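Local coordinates for sensor protein (Shewanella sp. W3-18-1, PDB 3MYF) that probably passes phosphoryl groups along a multistep phosphorelay through the histidine phosphotransfer (HPt) domain of a hybrid sensor histidine kinase, at residues L96-L99 / D100-K104; Q76-E79 / S80-R84; K27-L30 / D31-E35. All blocks are in the same frame, centred on the assembly; numbering follows the deposited sequence.

All three interactions lie along single helices of one four-helix bundle, pairing residues about a turn apart, and are partly buried. Interactions 1 and 3 are centred about 9 Å from the chain centre, interaction 2 about 14 Å, by the end of helix 69-83. Interaction 1, on helix 92-116, joins the others: Leu-98 CD2 packs 3.9 Å from Ile-78 CD1 of interaction 2, and Leu-102 CD2 4.0 Å from Leu-33 CD2 of interaction 3. Each sets a buried apolar pair beside a polar flank. Interaction 1 has a surface salt bridge and bridging water, interaction 2 a serine that in one conformer folds onto a carbonyl, and interaction 3 a serine beside a proline kink, on a helix that meets the second subunit.

Interaction 1: L96-L99 / D100-K104; sequences LELL and DELTK
Leu-98 and Leu-102 meet one turn apart on helix 92-116, the last helix of an HPt-type four-helix bundle, with Leu-98 CG 4.2 Å from Leu-102 CD1. Leu-102 also folds back against the preceding turn: CG stands anti to its own carbonyl carbon (chi1 -65°), which brings it 3.3 Å from Leu-98 O, the oxygen that accepts the hydrogen bond from Leu-102 N. Branched apolar residues suit this buried face, because three helices converge on it. Leu-98 packs on Ile-78 and Ile-56, while Leu-102 reaches Leu-59 and Val-37. On the adjoining flank Leu-99 leans on Ile-40 and Gln-41 of helix 19-46.

Further out, polar groups take over. Leu-99 O accepts from Thr-103 N at 3.2 Å and from a water at a short 2.5 Å. The same water is hydrogen-bonded to Thr-103 OG1 at 3.3 Å; a threonine fits because OG1, anti to the carbonyl carbon, is carried back toward Leu-99 O, where one water can meet both. Glu-101 is buried although its side chain ends in a carboxylate. Its chain bends at chi2 (62°), and OE2 is hydrogen-bonded to Thr-5 OG1, which probably eases the cost of burial. The exposed side suits a charged pair one turn apart: Lys-104, its chain extended, carries NZ to 3.0 Å from Asp-100 OD1 in a salt bridge, meeting that oxygen nearly in line with its C-O bond.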
loop_
_atom_site.group_PDB
_atom_site.type_symbol
_atom_site.label_atom_id
_atom_site.label_comp_id
_atom_site.label_asym_id
_atom_site.label_seq_id
_atom_site.Cartn_x
_atom_site.Cartn_y
_atom_site.Cartn_z
ATOM N N LEU A 96 -16.163 -0.465 -15.395
ATOM C CA LEU A 96 -17.305 -0.848 -14.551
ATOM C C LEU A 96 -17.131 -2.267 -14.013
ATOM O O LEU A 96 -17.449 -2.554 -12.840
ATOM C CB LEU A 96 -18.650 -0.712 -15.298
ATOM C CG LEU A 96 -19.228 0.693 -15.551
ATOM C CD1 LEU A 96 -20.490 0.647 -16.424
ATOM C CD2 LEU A 96 -19.521 1.468 -14.255
ATOM N N GLU A 97 -16.643 -3.157 -14.877
ATOM C CA GLU A 97 -16.365 -4.522 -14.480
ATOM C C GLU A 97 -15.262 -4.523 -13.420
ATOM O O GLU A 97 -15.307 -5.311 -12.471
ATOM C CB GLU A 97 -15.908 -5.338 -15.673
ATOM C CG GLU A 97 -15.860 -6.831 -15.403
ATOM C CD GLU A 97 -15.403 -7.615 -16.616
ATOM O OE1 GLU A 97 -15.313 -7.002 -17.719
ATOM O OE2 GLU A 97 -15.154 -8.835 -16.468
ATOM N N LEU A 98 -14.262 -3.670 -13.606
ATOM C CA LEU A 98 -13.183 -3.579 -12.618
ATOM C C LEU A 98 -13.685 -3.088 -11.266
ATOM O O LEU A 98 -13.308 -3.649 -10.210
ATOM C CB LEU A 98 -12.029 -2.714 -13.094
ATOM C CG LEU A 98 -10.923 -2.477 -12.044
ATOM C CD1 LEU A 98 -10.108 -3.751 -11.735
ATOM C CD2 LEU A 98 -10.025 -1.368 -12.554
ATOM N N LEU A 99 -14.529 -2.056 -11.278
ATOM C CA LEU A 99 -15.077 -1.533 -10.011
ATOM C C LEU A 99 -15.852 -2.602 -9.267
ATOM O O LEU A 99 -15.696 -2.756 -8.052
ATOM C CB LEU A 99 -15.975 -0.318 -10.262
ATOM C CG LEU A 99 -15.221 0.959 -10.625
ATOM C CD1 LEU A 99 -16.202 2.021 -11.148
ATOM C CD2 LEU A 99 -14.437 1.472 -9.426
ATOM N N ASP A 100 -16.690 -3.343 -9.990
ATOM C CA ASP A 100 -17.463 -4.430 -9.388
ATOM C C ASP A 100 -16.518 -5.476 -8.771
ATOM O O ASP A 100 -16.766 -5.980 -7.662
ATOM C CB ASP A 100 -18.369 -5.090 -10.441
ATOM C CG ASP A 100 -19.208 -6.200 -9.866
ATOM O OD1 ASP A 100 -18.883 -7.380 -10.103
ATOM O OD2 ASP A 100 -20.185 -5.899 -9.161
ATOM N N GLU A 101 -15.453 -5.795 -9.496
ATOM C CA GLU A 101 -14.436 -6.724 -9.009
ATOM C C GLU A 101 -13.730 -6.238 -7.735
ATOM O O GLU A 101 -13.457 -7.039 -6.854
ATOM C CB GLU A 101 -13.421 -7.060 -10.114
ATOM C CG GLU A 101 -12.386 -8.157 -9.766
ATOM C CD GLU A 101 -12.991 -9.532 -9.476
ATOM O OE1 GLU A 101 -14.146 -9.815 -9.861
ATOM O OE2 GLU A 101 -12.286 -10.354 -8.873
ATOM N N LEU A 102 -13.448 -4.938 -7.633
ATOM C CA LEU A 102 -12.772 -4.402 -6.440
ATOM C C LEU A 102 -13.614 -4.489 -5.172
ATOM O O LEU A 102 -13.078 -4.718 -4.081
ATOM C CB LEU A 102 -12.272 -2.983 -6.669
ATOM C CG LEU A 102 -11.191 -2.959 -7.742
ATOM C CD1 LEU A 102 -10.701 -1.514 -7.955
ATOM C CD2 LEU A 102 -10.034 -3.900 -7.388
ATOM N N THR A 103 -14.928 -4.338 -5.321
ATOM C CA THR A 103 -15.841 -4.599 -4.220
ATOM C C THR A 103 -15.718 -6.050 -3.719
ATOM O O THR A 103 -15.662 -6.284 -2.510
ATOM C CB THR A 103 -17.301 -4.254 -4.599
ATOM O OG1 THR A 103 -17.406 -2.844 -4.814
ATOM C CG2 THR A 103 -18.262 -4.636 -3.469
ATOM N N LYS A 104 -15.668 -7.015 -4.639
ATOM C CA LYS A 104 -15.488 -8.430 -4.259
ATOM C C LYS A 104 -14.107 -8.702 -3.653
ATOM O O LYS A 104 -13.959 -9.559 -2.773
ATOM C CB LYS A 104 -15.697 -9.356 -5.460
ATOM C CG LYS A 104 -17.099 -9.323 -6.061
ATOM C CD LYS A 104 -17.090 -9.944 -7.452
ATOM C CE LYS A 104 -18.471 -9.927 -8.059
ATOM N NZ LYS A 104 -18.421 -10.278 -9.499
HETATM O O HOH W 1 -15.655 -0.680 -6.583
#

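Interaction 2: Q76-E79 / S80-R84; sequences QEIE and SALKR
Ser-80, Ala-81, Leu-82 and Lys-83 each give their backbone N-H to the carbonyl four residues earlier, from Gln-76 to Glu-79, forming the closing turns of helix 69-83 in the HPt four-helix bundle. Ser-80 makes a second bond to the same acceptor. In the conformer described, one of two modelled, OG lies anti to the carbonyl carbon (chi1 -58°), beside its own N, and donates to Gln-76 O at 2.8 Å. Ser-80 N reaches that oxygen at 3.0 Å from the opposite face of the carbonyl plane, so in this conformer two bonds grip Gln-76 O. A small hydroxyl residue suits this spot, since it can fold back onto the backbone without a long chain.

Toward helix 92-116 and the following loop the buried surface is largely apolar. Ile-78 and Leu-82 lie side by side and point the same way, with Ile-78 CG2 3.8 Å from Leu-82 CD1. Ile-78 extends the patch to Ile-95 and Leu-98 of helix 92-116, while Leu-82 packs on Met-52 and Leu-91. Ala-81, whose single methyl takes little space, sits against Thr-86 and Leu-91.

Two acidic residues have their strongest polar partners elsewhere. Glu-77 forms a salt bridge with Arg-73. Glu-79, with CG anti to its backbone N (chi1 -177°) and the chain extended beyond, carries OE1 to a hydrogen bond with His-60 ND1 on helix 49-63. Just past the helix, Arg-84 folds back and lays one face of its guanidinium over the backbone of Ala-81, whose CA stands 3.5 Å above the centre of that plane.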
loop_
_atom_site.group_PDB
_atom_site.type_symbol
_atom_site.label_atom_id
_atom_site.label_comp_id
_atom_site.label_asym_id
_atom_site.label_seq_id
_atom_site.Cartn_x
_atom_site.Cartn_y
_atom_site.Cartn_z
ATOM N N GLN A 76 -4.608 -4.921 -16.690
ATOM C CA GLN A 76 -3.766 -5.061 -17.878
ATOM C C GLN A 76 -4.470 -4.518 -19.143
ATOM O O GLN A 76 -3.869 -3.736 -19.875
ATOM C CB GLN A 76 -3.320 -6.515 -18.079
ATOM C CG GLN A 76 -2.160 -6.706 -19.060
ATOM C CD GLN A 76 -2.563 -6.616 -20.529
ATOM O OE1 GLN A 76 -3.681 -6.995 -20.923
ATOM N NE2 GLN A 76 -1.640 -6.121 -21.359
ATOM N N GLU A 77 -5.716 -4.944 -19.384
ATOM C CA GLU A 77 -6.488 -4.508 -20.571
ATOM C C GLU A 77 -6.687 -2.988 -20.555
ATOM O O GLU A 77 -6.490 -2.304 -21.577
ATOM C CB GLU A 77 -7.873 -5.157 -20.584
ATOM C CG GLU A 77 -7.949 -6.673 -20.728
ATOM C CD GLU A 77 -9.337 -7.195 -20.365
ATOM O OE1 GLU A 77 -9.556 -8.415 -20.472
ATOM O OE2 GLU A 77 -10.210 -6.380 -19.952
ATOM N N ILE A 78 -7.068 -2.471 -19.387
ATOM C CA ILE A 78 -7.369 -1.048 -19.227
ATOM C C ILE A 78 -6.094 -0.217 -19.393
ATOM O O ILE A 78 -6.066 0.713 -20.213
ATOM C CB ILE A 78 -8.097 -0.734 -17.882
ATOM C CG1 ILE A 78 -9.495 -1.380 -17.868
ATOM C CG2 ILE A 78 -8.236 0.781 -17.691
ATOM C CD1 ILE A 78 -10.161 -1.503 -16.484
ATOM N N GLU A 79 -5.044 -0.559 -18.640
ATOM C CA GLU A 79 -3.764 0.141 -18.761
ATOM C C GLU A 79 -3.221 0.146 -20.183
ATOM O O GLU A 79 -2.871 1.210 -20.681
ATOM C CB GLU A 79 -2.693 -0.396 -17.798
ATOM C CG GLU A 79 -1.380 0.388 -17.862
ATOM C CD GLU A 79 -0.433 0.120 -16.713
ATOM O OE1 GLU A 79 -0.727 -0.743 -15.854
ATOM O OE2 GLU A 79 0.609 0.803 -16.659
ATOM N N SER A 80 -3.129 -1.022 -20.824
ATOM C CA SER A 80 -2.646 -1.113 -22.207
ATOM C C SER A 80 -3.467 -0.208 -23.118
ATOM O O SER A 80 -2.927 0.573 -23.886
ATOM C CB SER A 80 -2.697 -2.562 -22.731
ATOM O OG SER A 80 -1.933 -3.428 -21.919
ATOM N N ALA A 81 -4.793 -0.313 -23.022
ATOM C CA ALA A 81 -5.682 0.545 -23.837
ATOM C C ALA A 81 -5.465 2.053 -23.603
ATOM O O ALA A 81 -5.351 2.826 -24.556
ATOM C CB ALA A 81 -7.155 0.158 -23.632
ATOM N N LEU A 82 -5.374 2.474 -22.349
ATOM C CA LEU A 82 -5.113 3.889 -22.028
ATOM C C LEU A 82 -3.774 4.347 -22.589
ATOM O O LEU A 82 -3.639 5.489 -23.032
ATOM C CB LEU A 82 -5.163 4.136 -20.519
ATOM C CG LEU A 82 -6.547 4.074 -19.873
ATOM C CD1 LEU A 82 -6.392 4.040 -18.345
ATOM C CD2 LEU A 82 -7.417 5.262 -20.332
ATOM N N LYS A 83 -2.785 3.451 -22.569
ATOM C CA LYS A 83 -1.453 3.774 -23.081
ATOM C C LYS A 83 -1.487 3.939 -24.600
ATOM O O LYS A 83 -0.626 4.618 -25.155
ATOM C CB LYS A 83 -0.404 2.725 -22.675
ATOM C CG LYS A 83 -0.019 2.752 -21.187
ATOM C CD LYS A 83 1.334 2.069 -20.885
ATOM C CE LYS A 83 1.338 0.568 -21.207
ATOM N NZ LYS A 83 2.462 -0.166 -20.543
ATOM N N ARG A 84 -2.489 3.329 -25.249
ATOM C CA ARG A 84 -2.756 3.526 -26.688
ATOM C C ARG A 84 -3.676 4.726 -26.968
ATOM O O ARG A 84 -4.032 4.989 -28.115
ATOM C CB ARG A 84 -3.383 2.259 -27.303
ATOM C CG ARG A 84 -2.569 0.987 -27.110
ATOM C CD ARG A 84 -3.113 -0.200 -27.932
ATOM N NE ARG A 84 -4.476 -0.619 -27.567
ATOM C CZ ARG A 84 -4.775 -1.575 -26.683
ATOM N NH1 ARG A 84 -6.045 -1.881 -26.443
ATOM N NH2 ARG A 84 -3.817 -2.224 -26.034
#

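Interaction 3: K27-L30 / D31-E35; sequences KMLL and DSLPE
Ser-32 folds its hydroxyl back onto Leu-29 O, at 2.7 Å, just before the proline kink in helix 19-46 of the four-helix bundle. OG stands between the backbone N and the carbonyl carbon (chi1 75°), which sets it beside the preceding turn. Ser-32 N bonds to Met-28 O at 3.3 Å and only weakly to Leu-29 O. With an alanine here OG is gone, and Leu-29 O would probably be left without its short hydroxyl bond, keeping from this residue just the weak one from the backbone N.

Leu-33 can be followed outward from the helix. Its CB lies 3.7 Å from Leu-29 O, CG comes to 3.4 Å from the same oxygen, CD1 reaches Leu-29 CG at 4.1 Å where the two side chains cross obliquely, and CD2 turns to Leu-102 of helix 92-116. A branched apolar chain suits this buried side, its two methyls reaching different neighbours; it also touches Val-105 and Glu-106. Leu-29 packs inward on Leu-59 and Ala-62, and also touches the selenomethionine Met-28 of the second subunit, so this helix contributes to both the bundle and the dimer contact.

Pro-34 has no N-H to return to the previous turn, and the helix bends here. Leu-30 O instead accepts from Leu-33 N, which sits well above the carbonyl plane, 73° out of it, while Pro-34 CD abuts Leu-30 O at 3.3 Å.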
loop_
_atom_site.group_PDB
_atom_site.type_symbol
_atom_site.label_atom_id
_atom_site.label_comp_id
_atom_site.label_asym_id
_atom_site.label_seq_id
_atom_site.Cartn_x
_atom_site.Cartn_y
_atom_site.Cartn_z
ATOM N N LYS A 27 -2.593 -6.686 3.285
ATOM C CA LYS A 27 -2.906 -5.551 4.175
ATOM C C LYS A 27 -2.739 -4.213 3.433
ATOM O O LYS A 27 -3.618 -3.349 3.511
ATOM C CB LYS A 27 -2.058 -5.570 5.448
ATOM C CG LYS A 27 -2.535 -6.532 6.543
ATOM C CD LYS A 27 -1.543 -6.625 7.686
ATOM C CE LYS A 27 -2.046 -7.571 8.794
ATOM N NZ LYS A 27 -1.046 -7.792 9.875
HETATM N N MSE A 28 -1.627 -4.075 2.706
HETATM C CA MSE A 28 -1.304 -2.832 2.004
HETATM C C MSE A 28 -2.294 -2.578 0.877
HETATM O O MSE A 28 -2.703 -1.443 0.653
HETATM C CB MSE A 28 0.131 -2.851 1.464
HETATM C CG MSE A 28 1.225 -2.988 2.534
HETATM SE SE MSE A 28 3.005 -2.628 1.827
HETATM C CE MSE A 28 4.104 -3.650 3.038
ATOM N N LEU A 29 -2.675 -3.641 0.169
ATOM C CA LEU A 29 -3.672 -3.513 -0.892
ATOM C C LEU A 29 -5.012 -3.039 -0.319
ATOM O O LEU A 29 -5.576 -2.065 -0.812
ATOM C CB LEU A 29 -3.837 -4.840 -1.640
ATOM C CG LEU A 29 -4.885 -4.913 -2.750
ATOM C CD1 LEU A 29 -4.431 -3.986 -3.881
ATOM C CD2 LEU A 29 -5.036 -6.309 -3.263
ATOM N N LEU A 30 -5.489 -3.703 0.731
ATOM C CA LEU A 30 -6.762 -3.378 1.359
ATOM C C LEU A 30 -6.815 -1.930 1.864
ATOM O O LEU A 30 -7.812 -1.239 1.658
ATOM C CB LEU A 30 -7.100 -4.368 2.488
ATOM C CG LEU A 30 -8.389 -4.103 3.285
ATOM C CD1 LEU A 30 -9.609 -4.250 2.402
ATOM C CD2 LEU A 30 -8.509 -5.020 4.550
ATOM N N ASP A 31 -5.755 -1.471 2.532
ATOM C CA ASP A 31 -5.719 -0.100 3.015
ATOM C C ASP A 31 -5.888 0.889 1.852
ATOM O O ASP A 31 -6.552 1.911 2.000
ATOM C CB ASP A 31 -4.414 0.194 3.771
ATOM C CG ASP A 31 -4.440 1.544 4.494
ATOM O OD1 ASP A 31 -5.427 1.827 5.214
ATOM O OD2 ASP A 31 -3.457 2.320 4.376
ATOM N N SER A 32 -5.304 0.556 0.706
ATOM C CA SER A 32 -5.259 1.459 -0.457
ATOM C C SER A 32 -6.518 1.387 -1.335
ATOM O O SER A 32 -6.768 2.281 -2.128
ATOM C CB SER A 32 -4.038 1.135 -1.314
ATOM O OG SER A 32 -4.260 -0.062 -2.055
ATOM N N LEU A 33 -7.313 0.333 -1.188
ATOM C CA LEU A 33 -8.433 0.116 -2.117
ATOM C C LEU A 33 -9.580 1.152 -2.048
ATOM O O LEU A 33 -10.102 1.533 -3.093
ATOM C CB LEU A 33 -8.964 -1.320 -2.029
ATOM C CG LEU A 33 -8.217 -2.366 -2.855
ATOM C CD1 LEU A 33 -8.781 -3.760 -2.570
ATOM C CD2 LEU A 33 -8.339 -2.039 -4.340
ATOM N N PRO A 34 -9.982 1.613 -0.839
ATOM C CA PRO A 34 -11.093 2.570 -0.897
ATOM C C PRO A 34 -10.756 3.852 -1.690
ATOM O O PRO A 34 -11.604 4.309 -2.476
ATOM C CB PRO A 34 -11.400 2.839 0.580
ATOM C CG PRO A 34 -10.995 1.540 1.246
ATOM C CD PRO A 34 -9.716 1.198 0.554
ATOM N N GLU A 35 -9.530 4.370 -1.519
ATOM C CA GLU A 35 -9.057 5.538 -2.278
ATOM C C GLU A 35 -8.927 5.254 -3.779
ATOM O O GLU A 35 -9.244 6.115 -4.610
ATOM C CB GLU A 35 -7.727 6.055 -1.703
ATOM C CG GLU A 35 -7.019 7.121 -2.534
ATOM C CD GLU A 35 -7.640 8.499 -2.406
ATOM O OE1 GLU A 35 -8.784 8.602 -1.909
ATOM O OE2 GLU A 35 -6.979 9.484 -2.808
#